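Local coordinates for protein AA9 family lytic polysaccharide monooxygenase D (Myceliophthora thermophila, PDB 5UFV) that cleaves cellulose chains oxidatively at a single active-site copper, using a reductant and O2 or H2O2 and yielding C1-oxidised products, at residues F91-F102 against P148-E156; A183-A191 against P220-T228. All coordinates share one frame; numbering follows the deposited sequence.

Overall arrangement
Contacts 1 and 2 lie in series along the chain, neither nested nor crossed. The chain leaves strand 80-86, runs through 91-102 and enters strand 101-107. Some 45 residues later, 148-156 closes the loop of contact 1 on strand 149-159. In the sheet, strand 80-86 lies between these two strands. The chain then passes through strand 167-177 to 183-191. A further 28 residues without helix or strand lead to 220-228, where contact 2 closes. Strand 190-191 is the outermost neighbour of 101-107, and Trp101 O and Ala191 N, 2.7 Å apart, join the two contacts. Contact 1 thus covers one part of the sheet, and contact 2 lays the last modelled residues on its edge.

Contact 1. Residues F91-F102 against P148-E156; sequences FSSCDGSGAGWF and PGNYLVRHE
Leu152 packs against Cys94 and Trp101 in the tight, buried part of the contact. Its CD1 lies 4.0 Å from Cys94 SG and equally 4.0 Å from Trp101 CH2. Its other branch, CD2, points to the edge of the Phe91 ring. Cys94 is held by its disulfide to Cys87. The Trp101 indole is fixed at its other end, where NE1 donates to Gly96 O at 2.8 Å. The carbonyl oxygen lies somewhat out of the ring plane. The six-membered ring of Trp101 then rests on the aliphatic part of Arg154, and this too is tight. Arg154 CB comes to 3.4 Å from Trp101 CZ3, and CD makes a CH-pi contact over the same ring. With CG anti to the backbone N (chi1 169°) and the chain extended as far as NE, the guanidinium is carried past the indole. There NH1 and NH2 meet Glu156 OE1 and OE2 end-on, with NH1 to OE1 at 2.7 Å. The carboxylate is approached from above its plane. Arg47 O and Leu46 O take further bonds from the guanidinium.

The other end is also close-packed, though partly exposed. Phe91 lies with one face over Asn150, ring and amide planes 16° apart, and Asn150 CB is 3.5 Å from Phe91 CZ. The amide is held by Gly89 O and Lys176 NZ. The loose, solvent-facing side is the outer turn at Asp95, whose OD1 accepts from Ser97 N in an Asx turn.

No hydrogen bond joins the two segments. A connecting loop instead covers one face of strand 149-159. The sheet belongs to the immunoglobulin-like beta-sandwich typical of AA9 monooxygenases.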
# COMPACT_ATOMS: atom_id res chain seq x y z
N PHE A 91 13.53 13.34 -6.23
CA PHE A 91 12.21 12.76 -6.51
C PHE A 91 11.84 12.80 -7.99
O PHE A 91 11.17 11.91 -8.48
CB PHE A 91 11.10 13.52 -5.80
CG PHE A 91 11.02 13.28 -4.33
CD1 PHE A 91 10.58 12.07 -3.84
CD2 PHE A 91 11.35 14.29 -3.43
CE1 PHE A 91 10.49 11.84 -2.49
CE2 PHE A 91 11.23 14.09 -2.08
CZ PHE A 91 10.80 12.86 -1.60
N SER A 92 12.23 13.85 -8.69
CA SER A 92 11.83 14.01 -10.08
C SER A 92 12.37 12.93 -11.00
O SER A 92 11.77 12.67 -12.04
CB SER A 92 12.24 15.38 -10.60
OG SER A 92 11.80 16.39 -9.72
N SER A 93 13.49 12.30 -10.63
CA SER A 93 14.07 11.28 -11.53
C SER A 93 13.78 9.87 -11.01
O SER A 93 14.27 8.89 -11.54
CB SER A 93 15.56 11.52 -11.77
OG SER A 93 16.22 11.76 -10.56
N CYS A 94 12.95 9.79 -9.99
CA CYS A 94 12.54 8.54 -9.37
C CYS A 94 11.27 8.07 -10.09
O CYS A 94 10.26 8.78 -10.07
CB CYS A 94 12.22 8.85 -7.91
SG CYS A 94 12.15 7.48 -6.74
N ASP A 95 11.34 6.92 -10.76
CA ASP A 95 10.16 6.25 -11.34
C ASP A 95 9.68 5.00 -10.53
O ASP A 95 8.65 4.41 -10.85
CB ASP A 95 10.45 5.84 -12.79
CG ASP A 95 11.78 5.08 -12.95
OD1 ASP A 95 12.22 4.41 -11.99
OD2 ASP A 95 12.40 5.16 -14.05
N GLY A 96 10.44 4.61 -9.51
CA GLY A 96 10.06 3.50 -8.65
C GLY A 96 10.42 2.17 -9.23
O GLY A 96 9.84 1.13 -8.86
N SER A 97 11.39 2.17 -10.14
CA SER A 97 11.69 0.95 -10.90
C SER A 97 12.77 0.15 -10.22
O SER A 97 13.50 0.67 -9.37
CB SER A 97 12.16 1.28 -12.31
OG SER A 97 13.36 2.01 -12.23
N GLY A 98 12.86 -1.11 -10.60
CA GLY A 98 13.81 -2.03 -9.99
C GLY A 98 13.31 -2.59 -8.66
O GLY A 98 12.16 -2.38 -8.27
N ALA A 99 14.18 -3.29 -7.96
CA ALA A 99 13.82 -3.99 -6.74
C ALA A 99 14.23 -3.12 -5.59
O ALA A 99 15.17 -3.43 -4.87
CB ALA A 99 14.49 -5.34 -6.68
N GLY A 100 13.53 -2.01 -5.44
CA GLY A 100 13.74 -1.11 -4.34
C GLY A 100 12.61 -1.12 -3.35
O GLY A 100 12.74 -0.58 -2.25
N TRP A 101 11.48 -1.72 -3.70
CA TRP A 101 10.31 -1.66 -2.79
C TRP A 101 10.39 -2.63 -1.62
O TRP A 101 10.57 -3.85 -1.79
CB TRP A 101 9.03 -1.94 -3.53
CG TRP A 101 8.75 -0.91 -4.54
CD1 TRP A 101 9.10 -0.96 -5.84
CD2 TRP A 101 8.07 0.35 -4.35
NE1 TRP A 101 8.67 0.16 -6.47
CE2 TRP A 101 8.04 0.99 -5.57
CE3 TRP A 101 7.49 0.98 -3.24
CZ2 TRP A 101 7.45 2.25 -5.74
CZ3 TRP A 101 6.88 2.22 -3.42
CH2 TRP A 101 6.86 2.83 -4.66
N PHE A 102 10.22 -2.10 -0.42
CA PHE A 102 10.15 -2.95 0.75
C PHE A 102 8.91 -2.60 1.57
O PHE A 102 8.51 -1.45 1.65
CB PHE A 102 11.45 -2.81 1.55
CG PHE A 102 11.73 -1.40 2.02
CD1 PHE A 102 12.44 -0.52 1.22
CD2 PHE A 102 11.28 -0.96 3.26
CE1 PHE A 102 12.71 0.77 1.65
CE2 PHE A 102 11.54 0.34 3.70
CZ PHE A 102 12.26 1.20 2.88
N PRO A 148 18.41 8.27 5.93
CA PRO A 148 17.73 9.45 5.43
C PRO A 148 17.68 9.49 3.91
O PRO A 148 18.56 8.94 3.27
CB PRO A 148 18.61 10.61 5.92
CG PRO A 148 19.96 10.01 6.07
CD PRO A 148 19.72 8.60 6.51
N GLY A 149 16.68 10.17 3.36
CA GLY A 149 16.71 10.57 1.95
C GLY A 149 15.31 10.75 1.40
O GLY A 149 14.34 10.80 2.16
N ASN A 150 15.20 10.82 0.08
CA ASN A 150 13.90 10.93 -0.56
C ASN A 150 13.31 9.57 -0.76
O ASN A 150 13.95 8.71 -1.38
CB ASN A 150 14.03 11.63 -1.90
CG ASN A 150 14.63 13.01 -1.76
OD1 ASN A 150 14.60 13.62 -0.69
ND2 ASN A 150 15.21 13.48 -2.84
N TYR A 151 12.09 9.36 -0.25
CA TYR A 151 11.42 8.07 -0.39
C TYR A 151 10.01 8.23 -0.93
O TYR A 151 9.34 9.21 -0.65
CB TYR A 151 11.28 7.36 0.96
CG TYR A 151 12.52 6.77 1.58
CD1 TYR A 151 13.34 7.55 2.38
CD2 TYR A 151 12.80 5.43 1.46
CE1 TYR A 151 14.46 7.01 2.99
CE2 TYR A 151 13.93 4.87 2.06
CZ TYR A 151 14.76 5.66 2.84
OH TYR A 151 15.90 5.15 3.46
N LEU A 152 9.56 7.22 -1.66
CA LEU A 152 8.15 7.08 -1.98
C LEU A 152 7.56 6.16 -0.95
O LEU A 152 8.23 5.28 -0.44
CB LEU A 152 7.94 6.49 -3.35
CG LEU A 152 8.76 7.08 -4.49
CD1 LEU A 152 8.42 6.34 -5.77
CD2 LEU A 152 8.49 8.56 -4.64
N VAL A 153 6.29 6.37 -0.64
CA VAL A 153 5.56 5.44 0.20
C VAL A 153 4.36 5.02 -0.60
O VAL A 153 3.77 5.86 -1.24
CB VAL A 153 5.11 6.10 1.50
CG1 VAL A 153 4.31 7.37 1.22
CG2 VAL A 153 4.28 5.11 2.31
N ARG A 154 4.00 3.73 -0.57
CA ARG A 154 2.93 3.20 -1.45
C ARG A 154 1.91 2.42 -0.63
O ARG A 154 2.28 1.47 0.09
CB ARG A 154 3.56 2.30 -2.52
CG ARG A 154 2.59 1.46 -3.34
CD ARG A 154 3.39 0.70 -4.39
NE ARG A 154 2.51 -0.12 -5.21
CZ ARG A 154 1.96 -1.27 -4.80
NH1 ARG A 154 2.23 -1.77 -3.58
NH2 ARG A 154 1.14 -1.93 -5.63
N HIS A 155 0.64 2.82 -0.73
CA HIS A 155 -0.42 2.10 -0.04
C HIS A 155 -1.14 1.29 -1.05
O HIS A 155 -1.40 1.77 -2.13
CB HIS A 155 -1.40 3.05 0.64
CG HIS A 155 -0.80 3.76 1.81
ND1 HIS A 155 0.06 4.82 1.68
CD2 HIS A 155 -0.86 3.50 3.14
CE1 HIS A 155 0.48 5.21 2.87
NE2 HIS A 155 -0.07 4.42 3.77
N GLU A 156 -1.46 0.05 -0.69
CA GLU A 156 -2.05 -0.87 -1.60
C GLU A 156 -3.03 -1.70 -0.83
O GLU A 156 -2.69 -2.28 0.21
CB GLU A 156 -0.98 -1.77 -2.23
CG GLU A 156 -1.47 -2.90 -3.13
CD GLU A 156 -0.33 -3.81 -3.63
OE1 GLU A 156 0.71 -3.96 -2.92
OE2 GLU A 156 -0.45 -4.39 -4.75

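Contact 2. Residues A183-A191 against P220-T228; sequences AEPAASYKA and PGPPVFKGT
Tyr189 and Pro222 bring the two backbones to 5.5 Å between their CA atoms, and the segments run antiparallel from there to Ala183 and Gly227. No hydrogen bond joins them directly. This is not sheet pairing but the ordered end of the chain of an AA9 beta-sandwich, laid along an edge of the fold. Segment 183-191 makes two overlapping turns, with Tyr189 N bonded to Ala186 O and Lys190 N to Ala187 O. It then enters the short edge strand 190-191. Segment 220-228 has no regular structure. It is tied to strand 101-107 by a backbone bond between Phe225 and Lys103, and Lys103 NZ also bonds Pro220 O and Pro222 O.

Phe225 is buried and carries much of the contact. Its CG is anti to the backbone N (chi1 -176°), which sends the ring between Pro185 and the tail's own backbone. Pro185 CB sits over the centre of one face, 3.8 Å from the centroid. Gly227 N lies over the opposite face. Ala183 CB reaches the ring edge at CZ, 4.2 Å away. The ring also turns an edge to the face of Tyr189, a T-shaped pair with planes at 64° and centroids 5.5 Å apart.

The Tyr189 ring has a second neighbour at its rim. Pro223 O lies in the ring plane, 3.4 Å from Tyr189 CD1, and Pro223 CG packs near CE1. On the backbone side, Pro222 CG fits against Tyr189 O and Ala191 CB.

One water accepts from Lys226 N at 2.7 Å and makes a weak, long contact of 3.4 Å with Tyr189 OH.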
# COMPACT_ATOMS: atom_id res chain seq x y z
N ALA A 183 20.12 2.23 8.68
CA ALA A 183 19.49 0.99 8.30
C ALA A 183 18.95 1.09 6.86
O ALA A 183 18.30 2.07 6.48
CB ALA A 183 18.39 0.62 9.29
N GLU A 184 19.29 0.07 6.08
CA GLU A 184 18.77 -0.15 4.76
C GLU A 184 18.37 -1.62 4.66
O GLU A 184 19.08 -2.50 5.13
CB GLU A 184 19.79 0.24 3.69
CG GLU A 184 19.77 1.74 3.36
CD GLU A 184 20.07 2.07 1.90
OE1 GLU A 184 20.77 1.28 1.21
OE2 GLU A 184 19.61 3.14 1.43
N PRO A 185 17.18 -1.88 4.11
CA PRO A 185 16.80 -3.28 4.02
C PRO A 185 17.67 -4.06 3.04
O PRO A 185 18.03 -3.55 1.99
CB PRO A 185 15.34 -3.22 3.54
CG PRO A 185 15.10 -1.82 3.09
CD PRO A 185 16.07 -0.96 3.82
N ALA A 186 17.99 -5.28 3.41
CA ALA A 186 18.72 -6.20 2.55
C ALA A 186 17.90 -6.54 1.33
O ALA A 186 16.70 -6.31 1.29
CB ALA A 186 19.08 -7.47 3.32
N ALA A 187 18.57 -7.10 0.32
CA ALA A 187 17.93 -7.45 -0.95
C ALA A 187 16.75 -8.42 -0.77
O ALA A 187 15.81 -8.39 -1.57
CB ALA A 187 18.97 -8.02 -1.93
N SER A 188 16.78 -9.24 0.27
CA SER A 188 15.69 -10.20 0.54
C SER A 188 14.40 -9.55 1.06
O SER A 188 13.36 -10.21 1.17
CB SER A 188 16.16 -11.23 1.58
OG SER A 188 16.59 -10.55 2.73
N TYR A 189 14.49 -8.27 1.42
CA TYR A 189 13.33 -7.49 1.88
C TYR A 189 12.72 -6.67 0.74
O TYR A 189 11.62 -6.13 0.86
CB TYR A 189 13.71 -6.55 3.04
CG TYR A 189 13.89 -7.20 4.39
CD1 TYR A 189 12.80 -7.67 5.10
CD2 TYR A 189 15.15 -7.34 4.98
CE1 TYR A 189 12.94 -8.27 6.35
CE2 TYR A 189 15.30 -7.94 6.22
CZ TYR A 189 14.19 -8.41 6.90
OH TYR A 189 14.30 -8.99 8.14
N LYS A 190 13.44 -6.59 -0.37
CA LYS A 190 13.05 -5.73 -1.48
C LYS A 190 12.46 -6.52 -2.64
O LYS A 190 12.82 -7.69 -2.84
CB LYS A 190 14.27 -4.96 -2.00
CG LYS A 190 14.77 -3.87 -1.07
CD LYS A 190 16.21 -3.54 -1.43
CE LYS A 190 16.58 -2.11 -1.05
NZ LYS A 190 18.06 -1.96 -1.17
N ALA A 191 11.55 -5.86 -3.37
CA ALA A 191 10.91 -6.38 -4.59
C ALA A 191 10.68 -5.28 -5.62
O ALA A 191 10.69 -4.09 -5.31
CB ALA A 191 9.57 -6.99 -4.25
N PRO A 220 1.06 -11.47 0.40
CA PRO A 220 2.09 -11.46 -0.65
C PRO A 220 3.21 -10.47 -0.42
O PRO A 220 3.09 -9.58 0.42
CB PRO A 220 1.32 -11.09 -1.91
CG PRO A 220 0.04 -10.49 -1.45
CD PRO A 220 -0.26 -11.05 -0.10
N GLY A 221 4.29 -10.65 -1.17
CA GLY A 221 5.48 -9.84 -1.03
C GLY A 221 6.42 -10.39 0.05
O GLY A 221 6.07 -11.35 0.72
N PRO A 222 7.59 -9.75 0.22
CA PRO A 222 8.60 -10.17 1.18
C PRO A 222 8.18 -9.87 2.61
O PRO A 222 7.26 -9.09 2.81
CB PRO A 222 9.83 -9.32 0.81
CG PRO A 222 9.49 -8.63 -0.48
CD PRO A 222 8.00 -8.54 -0.51
N PRO A 223 8.88 -10.46 3.61
CA PRO A 223 8.63 -10.13 5.01
C PRO A 223 8.75 -8.65 5.23
O PRO A 223 9.46 -7.98 4.50
CB PRO A 223 9.77 -10.83 5.76
CG PRO A 223 10.78 -11.21 4.72
CD PRO A 223 10.02 -11.39 3.45
N VAL A 224 8.08 -8.14 6.25
CA VAL A 224 8.14 -6.72 6.57
C VAL A 224 9.51 -6.31 7.10
O VAL A 224 10.07 -7.00 7.95
CB VAL A 224 7.10 -6.37 7.66
CG1 VAL A 224 7.22 -4.91 8.11
CG2 VAL A 224 5.69 -6.67 7.16
N PHE A 225 10.00 -5.16 6.66
CA PHE A 225 11.21 -4.57 7.22
C PHE A 225 10.95 -3.77 8.49
O PHE A 225 10.18 -2.81 8.48
CB PHE A 225 11.87 -3.66 6.20
CG PHE A 225 13.16 -3.09 6.66
CD1 PHE A 225 14.20 -3.91 7.04
CD2 PHE A 225 13.33 -1.73 6.75
CE1 PHE A 225 15.40 -3.39 7.50
CE2 PHE A 225 14.51 -1.19 7.20
CZ PHE A 225 15.56 -2.02 7.57
N LYS A 226 11.62 -4.14 9.58
CA LYS A 226 11.39 -3.58 10.93
C LYS A 226 12.40 -2.52 11.37
O LYS A 226 12.12 -1.73 12.26
CB LYS A 226 11.43 -4.69 11.98
CG LYS A 226 10.48 -5.84 11.77
CD LYS A 226 9.05 -5.51 12.21
CE LYS A 226 8.18 -6.76 12.07
NZ LYS A 226 6.85 -6.66 12.74
N GLY A 227 13.59 -2.55 10.78
CA GLY A 227 14.66 -1.63 11.14
C GLY A 227 15.42 -2.15 12.34
O GLY A 227 15.89 -3.29 12.34
N THR A 228 15.50 -1.31 13.37
CA THR A 228 16.36 -1.56 14.53
C THR A 228 15.62 -1.36 15.86
O THR A 228 14.65 -2.07 16.17
CB THR A 228 17.60 -0.64 14.47
OG1 THR A 228 17.19 0.73 14.34
CG2 THR A 228 18.47 -0.98 13.28
O HOH W 1 9.88 -6.29 2.50
O HOH W 2 13.25 -6.22 9.83